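Long-range contacts in acidocalcisomal pyrophosphatase (Trypanosoma brucei brucei, PDB 5CUY), which probably hydrolyses inorganic pyrophosphate to phosphate with the help of magnesium: residues Val295-Ile300 / Trp329-Ile334; Gly317-Ile322 / Ser377-Asp382. The protein carries 1 engineered substitution. One frame throughout, in Å; residues are numbered along the deposited sequence.

Contact 1 of 2, residues Val295-Ile300 / Trp329-Ile334; sequences VDAVEI and WKVVCI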
ATOM      1  N   VAL D 295      29.635  -4.999  -7.545  1.00 37.23           N
ATOM      2  CA  VAL D 295      28.562  -5.549  -8.334  1.00 36.22           C
ATOM      3  C   VAL D 295      27.494  -4.517  -8.467  1.00 36.19           C
ATOM      4  O   VAL D 295      27.204  -3.775  -7.526  1.00 37.01           O
ATOM      5  CB  VAL D 295      27.972  -6.836  -7.716  1.00 38.20           C
ATOM      6  CG1 VAL D 295      28.995  -7.505  -6.838  1.00 36.62           C
ATOM      7  CG2 VAL D 295      26.694  -6.533  -6.958  1.00 37.37           C
ATOM      8  N   ASP D 296      26.892  -4.478  -9.638  1.00 34.78           N
ATOM      9  CA  ASP D 296      25.887  -3.503  -9.879  1.00 36.46           C
ATOM     10  C   ASP D 296      24.480  -3.896  -9.466  1.00 36.43           C
ATOM     11  O   ASP D 296      24.188  -5.047  -9.216  1.00 36.88           O
ATOM     12  CB  ASP D 296      25.942  -3.125 -11.360  1.00 41.97           C
ATOM     13  CG  ASP D 296      27.225  -2.345 -11.720  1.00 45.99           C
ATOM     14  OD1 ASP D 296      27.424  -1.213 -11.187  1.00 50.90           O
ATOM     15  OD2 ASP D 296      28.036  -2.854 -12.520  1.00 47.15           O
ATOM     16  N   ALA D 297      23.595  -2.931  -9.328  1.00 34.38           N
ATOM     17  CA  ALA D 297      22.238  -3.315  -9.038  1.00 35.95           C
ATOM     18  C   ALA D 297      21.294  -2.309  -9.668  1.00 36.87           C
ATOM     19  O   ALA D 297      21.676  -1.202 -10.040  1.00 38.48           O
ATOM     20  CB  ALA D 297      21.988  -3.450  -7.570  1.00 32.98           C
ATOM     21  N   VAL D 298      20.059  -2.745  -9.814  1.00 36.73           N
ATOM     22  CA  VAL D 298      19.008  -1.963 -10.392  1.00 34.59           C
ATOM     23  C   VAL D 298      17.894  -2.040  -9.365  1.00 33.37           C
ATOM     24  O   VAL D 298      17.417  -3.102  -9.110  1.00 34.86           O
ATOM     25  CB  VAL D 298      18.575  -2.628 -11.701  1.00 33.84           C
ATOM     26  CG1 VAL D 298      17.615  -1.745 -12.468  1.00 34.71           C
ATOM     27  CG2 VAL D 298      19.778  -2.883 -12.531  1.00 32.39           C
ATOM     28  N   GLU D 299      17.505  -0.967  -8.714  1.00 33.76           N
ATOM     29  CA  GLU D 299      16.408  -1.163  -7.794  1.00 34.50           C
ATOM     30  C   GLU D 299      15.172  -0.591  -8.479  1.00 33.92           C
ATOM     31  O   GLU D 299      15.133   0.542  -8.911  1.00 32.23           O
ATOM     32  CB  GLU D 299      16.728  -0.604  -6.378  1.00 36.41           C
ATOM     33  CG  GLU D 299      16.153   0.690  -5.888  1.00 39.58           C
ATOM     34  CD  GLU D 299      14.623   0.812  -5.879  1.00 41.83           C
ATOM     35  OE1 GLU D 299      13.857  -0.066  -5.414  1.00 39.70           O
ATOM     36  OE2 GLU D 299      14.194   1.875  -6.347  1.00 45.46           O
ATOM     37  N   ILE D 300      14.174  -1.454  -8.578  1.00 33.51           N
ATOM     38  CA  ILE D 300      12.930  -1.220  -9.292  1.00 32.23           C
ATOM     39  C   ILE D 300      11.764  -0.541  -8.613  1.00 33.02           C
ATOM     40  O   ILE D 300      10.673  -0.517  -9.180  1.00 33.81           O
ATOM     41  CB  ILE D 300      12.439  -2.562  -9.835  1.00 29.27           C
ATOM     42  CG1 ILE D 300      11.980  -3.456  -8.665  1.00 26.15           C
ATOM     43  CG2 ILE D 300      13.583  -3.232 -10.605  1.00 27.78           C
ATOM     44  CD1 ILE D 300      11.494  -4.867  -9.082  1.00 21.27           C
ATOM     45  N   TRP D 329      27.379  -8.686 -13.712  1.00 38.86           N
ATOM     46  CA  TRP D 329      26.097  -8.897 -13.056  1.00 36.30           C
ATOM     47  C   TRP D 329      25.235  -7.686 -12.882  1.00 35.24           C
ATOM     48  O   TRP D 329      25.722  -6.600 -12.600  1.00 38.70           O
ATOM     49  CB  TRP D 329      26.308  -9.435 -11.670  1.00 33.76           C
ATOM     50  CG  TRP D 329      27.007 -10.661 -11.656  1.00 35.63           C
ATOM     51  CD1 TRP D 329      28.232 -10.879 -11.125  1.00 34.50           C
ATOM     52  CD2 TRP D 329      26.496 -11.940 -12.057  1.00 35.68           C
ATOM     53  NE1 TRP D 329      28.520 -12.218 -11.135  1.00 36.29           N
ATOM     54  CE2 TRP D 329      27.476 -12.903 -11.703  1.00 36.19           C
ATOM     55  CE3 TRP D 329      25.312 -12.367 -12.669  1.00 34.09           C
ATOM     56  CZ2 TRP D 329      27.306 -14.286 -11.938  1.00 35.99           C
ATOM     57  CZ3 TRP D 329      25.133 -13.744 -12.909  1.00 35.00           C
ATOM     58  CH2 TRP D 329      26.129 -14.690 -12.539  1.00 36.74           C
ATOM     59  N   LYS D 330      23.944  -7.887 -13.018  1.00 33.25           N
ATOM     60  CA  LYS D 330      22.975  -6.842 -12.784  1.00 32.47           C
ATOM     61  C   LYS D 330      22.042  -7.435 -11.716  1.00 32.98           C
ATOM     62  O   LYS D 330      21.231  -8.360 -11.979  1.00 31.77           O
ATOM     63  CB  LYS D 330      22.194  -6.522 -14.047  1.00 32.89           C
ATOM     64  CG  LYS D 330      23.053  -6.108 -15.215  1.00 35.74           C
ATOM     65  CD  LYS D 330      23.886  -4.901 -14.865  1.00 35.43           C
ATOM     66  CE  LYS D 330      25.262  -5.070 -15.467  1.00 38.42           C
ATOM     67  NZ  LYS D 330      25.723  -3.818 -16.130  1.00 39.60           N
ATOM     68  N   VAL D 331      22.186  -6.961 -10.489  1.00 31.59           N
ATOM     69  CA  VAL D 331      21.314  -7.461  -9.461  1.00 32.03           C
ATOM     70  C   VAL D 331      19.969  -6.694  -9.452  1.00 32.79           C
ATOM     71  O   VAL D 331      19.935  -5.454  -9.498  1.00 34.12           O
ATOM     72  CB  VAL D 331      22.012  -7.372  -8.111  1.00 30.99           C
ATOM     73  CG1 VAL D 331      21.045  -7.656  -7.030  1.00 30.53           C
ATOM     74  CG2 VAL D 331      23.141  -8.397  -8.061  1.00 30.98           C
ATOM     75  N   VAL D 332      18.866  -7.432  -9.436  1.00 30.93           N
ATOM     76  CA  VAL D 332      17.557  -6.823  -9.382  1.00 28.96           C
ATOM     77  C   VAL D 332      17.183  -6.792  -7.933  1.00 31.68           C
ATOM     78  O   VAL D 332      17.091  -7.850  -7.291  1.00 34.91           O
ATOM     79  CB  VAL D 332      16.495  -7.667 -10.099  1.00 26.26           C
ATOM     80  CG1 VAL D 332      15.107  -7.012  -9.985  1.00 23.41           C
ATOM     81  CG2 VAL D 332      16.875  -7.845 -11.524  1.00 23.71           C
ATOM     82  N   CYS D 333      16.941  -5.609  -7.405  1.00 31.52           N
ATOM     83  CA  CYS D 333      16.560  -5.478  -6.002  1.00 32.89           C
ATOM     84  C   CYS D 333      15.493  -4.395  -5.892  1.00 34.18           C
ATOM     85  O   CYS D 333      15.124  -3.771  -6.890  1.00 35.66           O
ATOM     86  CB  CYS D 333      17.752  -5.034  -5.180  1.00 34.23           C
ATOM     87  SG  CYS D 333      18.284  -3.315  -5.633  1.00 36.50           S
ATOM     88  N   ILE D 334      15.017  -4.166  -4.676  1.00 33.84           N
ATOM     89  CA  ILE D 334      14.016  -3.158  -4.417  1.00 33.73           C
ATOM     90  C   ILE D 334      14.114  -2.600  -2.994  1.00 34.90           C
ATOM     91  O   ILE D 334      14.306  -3.345  -2.018  1.00 34.78           O
ATOM     92  CB  ILE D 334      12.580  -3.714  -4.636  1.00 34.82           C
ATOM     93  CG1 ILE D 334      11.549  -2.606  -4.402  1.00 31.90           C
ATOM     94  CG2 ILE D 334      12.315  -4.888  -3.698  1.00 32.56           C
ATOM     95  CD1 ILE D 334      10.239  -3.031  -4.701  1.00 32.19           C
TER
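Asp296 and Val331 are joined in a parallel strand pairing of the mixed sheet of the PPase-family domain. Residues 296-299 run beside 329-334, with the short axes 32° apart. Four backbone bonds zigzag between them. Val331 N binds Asp296 O at 3.0 Å, and this donor sits well above the carbonyl plane. Val298 N reaches Val331 O at 2.7 Å, nearly in line with its C=O bond. Cys333 N then takes Val298 O, and Ile300 N takes Cys333 O. Val298 and Val331 therefore each use both backbone N and O on the other strand. The other edges are served too. Ala297 and Glu299 bond to Gly271 and Asn269, and Lys330 and Val332 bond to Leu319 and Leu316.

The carboxylate of Asp296 binds the magnesium ion, together with Asp291 and Asp328. Asp296 OD2 lies 4.4 Å from Lys330 NZ, too far for a salt bridge. That ammonium is held by Asp328 and by the hydroxyl of Tyr270, beside the metal-binding carboxylates.

Val298 and Ile300 pack against helix 357-367. Ile300 CG2 also touches Val332 CG1 at 4.1 Å. The Glu299 chain bends at chi2 (57°), which carries its carboxylate back to the strand ends. There Glu299 OE1 accepts from the backbone N of Gly301 and Ser335, and it lies 3.3 Å from Ile334 CA.

Contact 2 of 2, residues Gly317-Ile322 / Ser377-Asp382; sequences GVLGMI and SHFAFD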
ATOM      1  N   GLY D 317      16.976 -11.110  -7.465  1.00 28.12           N
ATOM      2  CA  GLY D 317      17.441 -11.975  -8.513  1.00 28.82           C
ATOM      3  C   GLY D 317      18.548 -11.205  -9.170  1.00 31.67           C
ATOM      4  O   GLY D 317      18.854 -10.091  -8.756  1.00 32.30           O
ATOM      5  N   VAL D 318      19.126 -11.785 -10.205  1.00 32.07           N
ATOM      6  CA  VAL D 318      20.244 -11.184 -10.882  1.00 32.45           C
ATOM      7  C   VAL D 318      20.257 -11.603 -12.359  1.00 33.46           C
ATOM      8  O   VAL D 318      19.969 -12.754 -12.704  1.00 32.16           O
ATOM      9  CB  VAL D 318      21.589 -11.641 -10.194  1.00 33.82           C
ATOM     10  CG1 VAL D 318      21.762 -13.175 -10.327  1.00 32.70           C
ATOM     11  CG2 VAL D 318      22.803 -10.939 -10.836  1.00 31.36           C
ATOM     12  N   LEU D 319      20.588 -10.647 -13.222  1.00 33.68           N
ATOM     13  CA  LEU D 319      20.699 -10.901 -14.640  1.00 34.81           C
ATOM     14  C   LEU D 319      22.217 -10.877 -14.973  1.00 36.53           C
ATOM     15  O   LEU D 319      22.940  -9.999 -14.534  1.00 36.75           O
ATOM     16  CB  LEU D 319      19.940  -9.819 -15.392  1.00 33.47           C
ATOM     17  CG  LEU D 319      20.154  -9.799 -16.902  1.00 34.19           C
ATOM     18  CD1 LEU D 319      19.488 -11.063 -17.447  1.00 36.44           C
ATOM     19  CD2 LEU D 319      19.537  -8.527 -17.544  1.00 33.42           C
ATOM     20  N   GLY D 320      22.703 -11.847 -15.725  1.00 37.71           N
ATOM     21  CA  GLY D 320      24.116 -11.864 -16.043  1.00 39.82           C
ATOM     22  C   GLY D 320      24.465 -11.598 -17.491  1.00 42.20           C
ATOM     23  O   GLY D 320      23.993 -12.259 -18.408  1.00 43.52           O
ATOM     24  N   MET D 321      25.337 -10.642 -17.702  1.00 44.08           N
ATOM     25  CA  MET D 321      25.718 -10.274 -19.037  1.00 47.13           C
ATOM     26  C   MET D 321      27.247 -10.471 -19.209  1.00 48.61           C
ATOM     27  O   MET D 321      28.047  -9.966 -18.432  1.00 49.54           O
ATOM     28  CB  MET D 321      25.263  -8.822 -19.223  1.00 47.64           C
ATOM     29  CG  MET D 321      25.542  -8.203 -20.549  1.00 50.38           C
ATOM     30  SD  MET D 321      24.597  -6.665 -20.713  1.00 53.58           S
ATOM     31  CE  MET D 321      25.809  -5.383 -20.161  1.00 52.63           C
ATOM     32  N   ILE D 322      27.660 -11.230 -20.210  1.00 49.90           N
ATOM     33  CA  ILE D 322      29.087 -11.448 -20.424  1.00 51.35           C
ATOM     34  C   ILE D 322      29.561 -10.597 -21.578  1.00 53.47           C
ATOM     35  O   ILE D 322      29.015 -10.686 -22.668  1.00 53.38           O
ATOM     36  CB  ILE D 322      29.419 -12.916 -20.795  1.00 50.27           C
ATOM     37  CG1 ILE D 322      28.888 -13.880 -19.722  1.00 48.41           C
ATOM     38  CG2 ILE D 322      30.926 -13.033 -21.006  1.00 50.08           C
ATOM     39  CD1 ILE D 322      29.276 -15.298 -19.922  1.00 43.33           C
ATOM     40  N   SER D 377      23.759  -7.490 -26.562  1.00 40.29           N
ATOM     41  CA  SER D 377      24.560  -8.084 -25.502  1.00 41.28           C
ATOM     42  C   SER D 377      24.375  -9.616 -25.422  1.00 43.54           C
ATOM     43  O   SER D 377      23.322 -10.152 -25.805  1.00 43.06           O
ATOM     44  CB  SER D 377      24.180  -7.469 -24.158  1.00 39.96           C
ATOM     45  OG  SER D 377      24.678  -6.147 -24.017  1.00 41.55           O
ATOM     46  N   HIS D 378      25.407 -10.309 -24.941  1.00 45.77           N
ATOM     47  CA  HIS D 378      25.349 -11.770 -24.742  1.00 47.38           C
ATOM     48  C   HIS D 378      25.117 -11.998 -23.238  1.00 46.49           C
ATOM     49  O   HIS D 378      25.842 -11.472 -22.397  1.00 46.32           O
ATOM     50  CB  HIS D 378      26.669 -12.453 -25.149  1.00 50.94           C
ATOM     51  CG  HIS D 378      27.044 -12.259 -26.591  1.00 57.33           C
ATOM     52  ND1 HIS D 378      26.199 -12.578 -27.637  1.00 59.72           N
ATOM     53  CD2 HIS D 378      28.159 -11.733 -27.161  1.00 58.82           C
ATOM     54  CE1 HIS D 378      26.772 -12.249 -28.784  1.00 59.45           C
ATOM     55  NE2 HIS D 378      27.960 -11.734 -28.523  1.00 59.72           N
ATOM     56  N   PHE D 379      24.100 -12.762 -22.890  1.00 45.69           N
ATOM     57  CA  PHE D 379      23.825 -13.026 -21.489  1.00 44.34           C
ATOM     58  C   PHE D 379      24.236 -14.432 -21.097  1.00 43.99           C
ATOM     59  O   PHE D 379      24.590 -15.247 -21.923  1.00 44.35           O
ATOM     60  CB  PHE D 379      22.343 -12.883 -21.234  1.00 42.52           C
ATOM     61  CG  PHE D 379      21.808 -11.535 -21.546  1.00 42.67           C
ATOM     62  CD1 PHE D 379      21.970 -10.488 -20.663  1.00 42.29           C
ATOM     63  CD2 PHE D 379      21.081 -11.309 -22.728  1.00 43.39           C
ATOM     64  CE1 PHE D 379      21.402  -9.226 -20.957  1.00 42.66           C
ATOM     65  CE2 PHE D 379      20.513 -10.055 -23.021  1.00 39.89           C
ATOM     66  CZ  PHE D 379      20.672  -9.031 -22.144  1.00 40.61           C
ATOM     67  N   ALA D 380      24.168 -14.718 -19.812  1.00 44.91           N
ATOM     68  CA  ALA D 380      24.471 -16.055 -19.306  1.00 44.20           C
ATOM     69  C   ALA D 380      23.091 -16.659 -19.182  1.00 43.28           C
ATOM     70  O   ALA D 380      22.118 -15.916 -19.056  1.00 42.31           O
ATOM     71  CB  ALA D 380      25.109 -15.975 -17.925  1.00 42.51           C
ATOM     72  N   PHE D 381      23.005 -17.983 -19.214  1.00 42.03           N
ATOM     73  CA  PHE D 381      21.731 -18.665 -19.076  1.00 41.35           C
ATOM     74  C   PHE D 381      20.675 -18.207 -20.058  1.00 41.10           C
ATOM     75  O   PHE D 381      19.475 -18.220 -19.749  1.00 40.24           O
ATOM     76  CB  PHE D 381      21.199 -18.466 -17.683  1.00 41.84           C
ATOM     77  CG  PHE D 381      22.218 -18.659 -16.638  1.00 42.28           C
ATOM     78  CD1 PHE D 381      22.766 -19.909 -16.415  1.00 42.47           C
ATOM     79  CD2 PHE D 381      22.651 -17.593 -15.880  1.00 42.28           C
ATOM     80  CE1 PHE D 381      23.735 -20.103 -15.451  1.00 40.88           C
ATOM     81  CE2 PHE D 381      23.624 -17.776 -14.912  1.00 42.63           C
ATOM     82  CZ  PHE D 381      24.169 -19.040 -14.698  1.00 41.56           C
ATOM     83  N   ASP D 382      21.117 -17.799 -21.239  1.00 41.63           N
ATOM     84  CA  ASP D 382      20.180 -17.355 -22.260  1.00 42.38           C
ATOM     85  C   ASP D 382      19.335 -16.178 -21.791  1.00 42.29           C
ATOM     86  O   ASP D 382      18.186 -16.061 -22.204  1.00 43.33           O
ATOM     87  CB  ASP D 382      19.223 -18.493 -22.651  1.00 44.12           C
ATOM     88  CG  ASP D 382      19.937 -19.776 -23.073  1.00 45.14           C
ATOM     89  OD1 ASP D 382      20.831 -19.722 -23.940  1.00 45.54           O
ATOM     90  OD2 ASP D 382      19.584 -20.858 -22.540  1.00 49.03           O
TER
HETATM   91  O   HOH W   1      21.090 -14.370 -16.950  1.00 38.24           O
HETATM   92  O   HOH W   2      27.708  -8.490 -24.221  1.00 40.81           O
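Met321 and Phe379 face each other as a non-hydrogen-bonded antiparallel pair, where the weakly bonded residues 378-379 run beside strand 310-323. The pairing is short. Ala380 N bonds to Gly320 O at 2.8 Å, and Ile322 N bonds to His378 O at 2.9 Å. One water bridges Gly320 N to Ala380 O, and a second bridges Ile322 O to His378 N.

Phe379 CG stands beside its own backbone N (chi1 -60°), which raises the ring across residues 317-322. Gly320 O meets the ring edge in plane, 3.5 Å from Phe379 CD1. Leu319 crosses the ring obliquely, with Leu319 CD2 4.0 Å from Phe379 CE1. Met321 is extended through chi1 and chi2 (-180° and 166°) and bends only at chi3. This sends its sulfur past the ring, 5.1 Å from the centroid and oblique to it, in a Met-aromatic contact. Met321 SD ends 3.3 Å from Ser377 OG, a hydroxyl already bonded to Phe365 O and Lys369 NZ. Arg362 and Arg366 also touch Phe379, as does Leu32 of a second subunit.

Gly320 O and His378 O thus set the register, waters bridge the neighbouring polar atoms, and Leu319, Met321 and Phe379 pack on one face.

From the N terminus, the chain passes residues 295-300, then 317-322, then 329-334, then 377-382. The two contacts therefore cross rather than nest. Contact 1 closes a loop with 28 residues between its segments, and that loop holds the first half of contact 2. Contact 2 closes a longer one, of 54 residues, which includes the second half of contact 1 and helix 357-367. Strand 310-323 turns back directly into 326-335, and these neighbours join the contacts: Val332 N meets Gly317 O, and Trp329 packs on Val318. Together they tie 296-299, 326-335, 310-323 and the start of 378-387 into one mixed sheet. The centres of the two contacts lie about 13 Å apart.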